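Local coordinates for protein endo-beta-1,4-xylanase Xyn10C (Pseudomonas cellulosa, PDB 1GNY) that binds xylan and xylooligosaccharides through this N-terminal family 15 carbohydrate-binding module, while a separate C-terminal domain cleaves internal linkages of the xylan backbone, at residues G1-W13 with T141-A153. Numbering follows the deposited sequence.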
loop_
_atom_site.group_PDB
_atom_site.type_symbol
_atom_site.label_atom_id
_atom_site.label_comp_id
_atom_site.label_asym_id
_atom_site.label_seq_id
_atom_site.Cartn_x
_atom_site.Cartn_y
_atom_site.Cartn_z
ATOM N N GLY A 1 0.311 -24.777 -4.698
ATOM C CA GLY A 1 1.077 -23.505 -4.653
ATOM C C GLY A 1 1.159 -22.859 -3.256
ATOM O O GLY A 1 0.868 -23.438 -2.163
ATOM N N ASN A 2 1.594 -21.621 -3.315
ATOM C CA ASN A 2 1.770 -20.810 -2.105
ATOM C C ASN A 2 0.467 -20.199 -1.571
ATOM O O ASN A 2 -0.519 -20.094 -2.281
ATOM C CB ASN A 2 2.818 -19.747 -2.325
ATOM C CG ASN A 2 4.260 -20.317 -2.362
ATOM O OD1 ASN A 2 5.211 -19.609 -2.676
ATOM N ND2 ASN A 2 4.405 -21.585 -1.991
ATOM N N VAL A 3 0.511 -19.795 -0.303
ATOM C CA VAL A 3 -0.632 -19.152 0.365
ATOM C C VAL A 3 -0.909 -17.794 -0.306
ATOM O O VAL A 3 0.013 -16.996 -0.459
ATOM C CB VAL A 3 -0.381 -18.868 1.863
ATOM C CG1 VAL A 3 -1.548 -18.112 2.503
ATOM C CG2 VAL A 3 -0.119 -20.158 2.642
ATOM N N VAL A 4 -2.157 -17.581 -0.710
ATOM C CA VAL A 4 -2.602 -16.308 -1.295
ATOM C C VAL A 4 -3.665 -15.669 -0.424
ATOM O O VAL A 4 -4.711 -16.286 -0.135
ATOM C CB VAL A 4 -3.165 -16.488 -2.723
ATOM C CG1 VAL A 4 -3.659 -15.143 -3.288
ATOM C CG2 VAL A 4 -2.088 -17.115 -3.609
ATOM N N ILE A 5 -3.397 -14.439 -0.006
ATOM C CA ILE A 5 -4.337 -13.641 0.810
ATOM C C ILE A 5 -4.966 -12.604 -0.120
ATOM O O ILE A 5 -4.227 -11.789 -0.724
ATOM C CB ILE A 5 -3.597 -12.905 1.944
ATOM C CG1 ILE A 5 -2.996 -13.916 2.920
ATOM C CG2 ILE A 5 -4.533 -11.892 2.701
ATOM C CD1 ILE A 5 -2.010 -13.350 3.841
ATOM N N GLU A 6 -6.291 -12.624 -0.210
ATOM C CA GLU A 6 -7.064 -11.608 -0.966
ATOM C C GLU A 6 -7.633 -10.642 0.054
ATOM O O GLU A 6 -8.441 -11.029 0.885
ATOM C CB GLU A 6 -8.184 -12.241 -1.789
ATOM C CG GLU A 6 -7.616 -13.184 -2.831
ATOM C CD GLU A 6 -8.657 -13.737 -3.774
ATOM O OE1 GLU A 6 -9.869 -13.534 -3.519
ATOM O OE2 GLU A 6 -8.243 -14.376 -4.762
ATOM N N VAL A 7 -7.215 -9.385 -0.010
ATOM C CA VAL A 7 -7.613 -8.378 0.977
ATOM C C VAL A 7 -9.033 -7.840 0.734
ATOM O O VAL A 7 -9.428 -7.508 -0.405
ATOM C CB VAL A 7 -6.587 -7.198 0.990
ATOM C CG1 VAL A 7 -6.999 -6.030 1.924
ATOM C CG2 VAL A 7 -5.188 -7.695 1.351
ATOM N N ASP A 8 -9.797 -7.748 1.820
ATOM C CA ASP A 8 -11.154 -7.176 1.787
ATOM C C ASP A 8 -11.081 -5.695 1.393
ATOM O O ASP A 8 -10.353 -4.926 2.016
ATOM C CB ASP A 8 -11.796 -7.328 3.179
ATOM C CG ASP A 8 -13.262 -7.008 3.209
ATOM O OD1 ASP A 8 -13.842 -6.547 2.215
ATOM O OD2 ASP A 8 -13.904 -7.250 4.247
ATOM N N MET A 9 -11.814 -5.347 0.343
ATOM C CA MET A 9 -11.850 -3.984 -0.203
ATOM C C MET A 9 -13.082 -3.194 0.220
ATOM O O MET A 9 -13.263 -2.055 -0.223
ATOM C CB MET A 9 -11.713 -3.988 -1.722
ATOM C CG MET A 9 -10.444 -4.687 -2.234
ATOM S SD MET A 9 -8.900 -4.028 -1.567
ATOM C CE MET A 9 -8.987 -2.317 -2.080
ATOM N N ALA A 10 -13.932 -3.804 1.042
ATOM C CA ALA A 10 -15.162 -3.137 1.553
ATOM C C ALA A 10 -15.170 -2.829 3.053
ATOM O O ALA A 10 -16.111 -2.168 3.544
ATOM C CB ALA A 10 -16.390 -3.990 1.226
ATOM N N ASN A 11 -14.165 -3.326 3.773
ATOM C CA ASN A 11 -14.005 -3.124 5.217
ATOM C C ASN A 11 -12.542 -3.117 5.590
ATOM O O ASN A 11 -11.704 -3.652 4.867
ATOM C CB ASN A 11 -14.614 -4.296 5.998
ATOM C CG ASN A 11 -16.047 -4.590 5.613
ATOM O OD1 ASN A 11 -16.982 -3.964 6.133
ATOM N ND2 ASN A 11 -16.233 -5.564 4.709
ATOM N N GLY A 12 -12.247 -2.516 6.731
ATOM C CA GLY A 12 -10.924 -2.591 7.301
ATOM C C GLY A 12 -9.877 -1.604 6.819
ATOM O O GLY A 12 -8.752 -1.639 7.316
ATOM N N TRP A 13 -10.233 -0.720 5.901
ATOM C CA TRP A 13 -9.280 0.286 5.445
ATOM C C TRP A 13 -9.400 1.604 6.215
ATOM O O TRP A 13 -10.457 1.946 6.747
ATOM C CB TRP A 13 -9.430 0.557 3.960
ATOM C CG TRP A 13 -8.937 -0.550 3.030
ATOM C CD1 TRP A 13 -9.559 -1.734 2.732
ATOM C CD2 TRP A 13 -7.754 -0.512 2.236
ATOM N NE1 TRP A 13 -8.829 -2.436 1.803
ATOM C CE2 TRP A 13 -7.708 -1.707 1.483
ATOM C CE3 TRP A 13 -6.705 0.425 2.083
ATOM C CZ2 TRP A 13 -6.678 -1.986 0.607
ATOM C CZ3 TRP A 13 -5.714 0.166 1.204
ATOM C CH2 TRP A 13 -5.687 -1.041 0.470
ATOM N N THR A 141 -7.247 5.227 -6.653
ATOM C CA THR A 141 -8.190 4.142 -6.370
ATOM C C THR A 141 -7.461 2.802 -6.322
ATOM O O THR A 141 -6.723 2.460 -7.249
ATOM C CB THR A 141 -9.358 4.078 -7.379
ATOM O OG1 THR A 141 -10.113 5.309 -7.307
ATOM C CG2 THR A 141 -10.312 2.928 -7.053
ATOM N N ILE A 142 -7.643 2.073 -5.216
ATOM C CA ILE A 142 -7.165 0.670 -5.098
ATOM C C ILE A 142 -8.348 -0.278 -5.372
ATOM O O ILE A 142 -9.349 -0.255 -4.658
ATOM C CB ILE A 142 -6.525 0.336 -3.713
ATOM C CG1 ILE A 142 -5.462 1.356 -3.349
ATOM C CG2 ILE A 142 -5.925 -1.078 -3.734
ATOM C CD1 ILE A 142 -5.934 2.413 -2.406
ATOM N N LYS A 143 -8.226 -1.106 -6.402
ATOM C CA LYS A 143 -9.287 -2.086 -6.777
ATOM C C LYS A 143 -9.131 -3.426 -6.037
ATOM O O LYS A 143 -10.134 -4.071 -5.689
ATOM C CB LYS A 143 -9.301 -2.317 -8.308
ATOM C CG LYS A 143 -9.676 -1.097 -9.087
ATOM C CD LYS A 143 -9.997 -1.407 -10.530
ATOM C CE LYS A 143 -10.896 -0.363 -11.153
ATOM N NZ LYS A 143 -11.168 -0.715 -12.581
ATOM N N SER A 144 -7.886 -3.846 -5.839
ATOM C CA SER A 144 -7.581 -5.134 -5.183
ATOM C C SER A 144 -6.155 -5.167 -4.656
ATOM O O SER A 144 -5.258 -4.481 -5.192
ATOM C CB SER A 144 -7.770 -6.306 -6.165
ATOM O OG SER A 144 -6.788 -6.296 -7.221
ATOM N N VAL A 145 -5.961 -5.988 -3.622
ATOM C CA VAL A 145 -4.621 -6.234 -3.071
ATOM C C VAL A 145 -4.492 -7.733 -2.829
ATOM O O VAL A 145 -5.330 -8.322 -2.157
ATOM C CB VAL A 145 -4.353 -5.486 -1.754
ATOM C CG1 VAL A 145 -2.966 -5.784 -1.222
ATOM C CG2 VAL A 145 -4.551 -3.972 -1.935
ATOM N N THR A 146 -3.480 -8.353 -3.420
ATOM C CA THR A 146 -3.266 -9.775 -3.181
ATOM C C THR A 146 -1.841 -10.003 -2.697
ATOM O O THR A 146 -0.878 -9.448 -3.264
ATOM C CB THR A 146 -3.743 -10.713 -4.325
ATOM O OG1 THR A 146 -2.670 -11.334 -5.002
ATOM C CG2 THR A 146 -4.567 -10.067 -5.330
ATOM N N ILE A 147 -1.721 -10.761 -1.611
ATOM C CA ILE A 147 -0.421 -11.020 -0.977
ATOM C C ILE A 147 -0.112 -12.509 -1.117
ATOM O O ILE A 147 -0.858 -13.332 -0.626
ATOM C CB ILE A 147 -0.392 -10.561 0.484
ATOM C CG1 ILE A 147 -0.714 -9.048 0.536
ATOM C CG2 ILE A 147 0.968 -10.851 1.126
ATOM C CD1 ILE A 147 -0.889 -8.458 1.909
ATOM N N THR A 148 1.004 -12.813 -1.751
ATOM C CA THR A 148 1.437 -14.206 -1.942
ATOM C C THR A 148 2.617 -14.483 -1.020
ATOM O O THR A 148 3.695 -13.932 -1.208
ATOM C CB THR A 148 1.805 -14.481 -3.395
ATOM O OG1 THR A 148 0.661 -14.258 -4.232
ATOM C CG2 THR A 148 2.111 -15.957 -3.630
ATOM N N LEU A 149 2.412 -15.359 -0.041
ATOM C CA LEU A 149 3.459 -15.695 0.942
ATOM C C LEU A 149 4.451 -16.702 0.340
ATOM O O LEU A 149 4.117 -17.454 -0.585
ATOM C CB LEU A 149 2.869 -16.331 2.216
ATOM C CG LEU A 149 1.723 -15.616 2.919
ATOM C CD1 LEU A 149 1.321 -16.355 4.158
ATOM C CD2 LEU A 149 2.095 -14.163 3.254
ATOM N N ALA A 150 5.638 -16.716 0.919
ATOM C CA ALA A 150 6.695 -17.715 0.646
ATOM C C ALA A 150 6.491 -18.926 1.566
ATOM O O ALA A 150 7.389 -19.335 2.329
ATOM C CB ALA A 150 8.049 -17.087 0.893
ATOM N N GLN A 151 5.302 -19.481 1.499
ATOM C CA GLN A 151 4.889 -20.617 2.318
ATOM C C GLN A 151 3.855 -21.392 1.562
ATOM O O GLN A 151 2.928 -20.826 0.977
ATOM C CB GLN A 151 4.285 -20.095 3.625
ATOM C CG GLN A 151 3.872 -21.173 4.583
ATOM C CD GLN A 151 3.287 -20.576 5.830
ATOM O OE1 GLN A 151 2.074 -20.586 6.031
ATOM N NE2 GLN A 151 4.170 -20.137 6.717
ATOM N N GLU A 152 4.011 -22.703 1.609
ATOM C CA GLU A 152 3.117 -23.651 0.974
ATOM C C GLU A 152 1.817 -23.717 1.735
ATOM O O GLU A 152 1.729 -23.720 2.928
ATOM C CB GLU A 152 3.764 -25.047 0.967
ATOM C CG GLU A 152 2.904 -26.216 0.528
ATOM C CD GLU A 152 3.663 -27.547 0.575
ATOM O OE1 GLU A 152 4.924 -27.539 0.574
ATOM O OE2 GLU A 152 2.982 -28.607 0.623
ATOM N N ALA A 153 0.788 -23.791 0.989
ATOM C CA ALA A 153 -0.613 -23.924 1.352
ATOM C C ALA A 153 -1.111 -25.343 1.128
ATOM O O ALA A 153 -0.523 -26.121 0.431
ATOM C CB ALA A 153 -1.372 -23.031 0.475
ATOM O OXT ALA A 153 -2.164 -25.708 1.629
HETATM O O HOH W 1 -8.473 -7.556 -2.953
#
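V7 and V145 run alongside each other, their side chains directed to the same side of the sheet, with CG2 of V7 3.9 Å from CG1 of V145. They sit where two antiparallel strands, 2-6 and 139-149, begin to part, and they illustrate how a chain's first strand is zipped to its last. I5 N reaches I147 O almost straight (2.8 Å, 177°), I147 N returns the bond to I5 O, and V7 N closes the ladder on V145 O. Beyond it a water takes over, accepting from V145 N and donating to V7 O. M9 then folds back: bends at both chi2 and chi3 swing CE across I142, 3.7 Å from its CG2. Beside it, W13 offers a ring edge to V145, W13 CZ2 standing 3.9 Å from V145 CG2, near the ring plane, while NE1 donates to D8 O and so helps fix the ring. Toward the chain ends the register slips by two residues between N2 and V4, a beta bulge. There V3, with CG1 anti to the backbone N (176°), lays that methyl on L149 CD1 at 3.7 Å and leaves CG2 beside A153 CB. F46 of strand 42-48 covers V7, V145 and W13. The arrangement joins an edge strand to its neighbour in one antiparallel sheet, against a second sheet, in the beta-sandwich fold of this family 15 module, shared by many carbohydrate-binding modules.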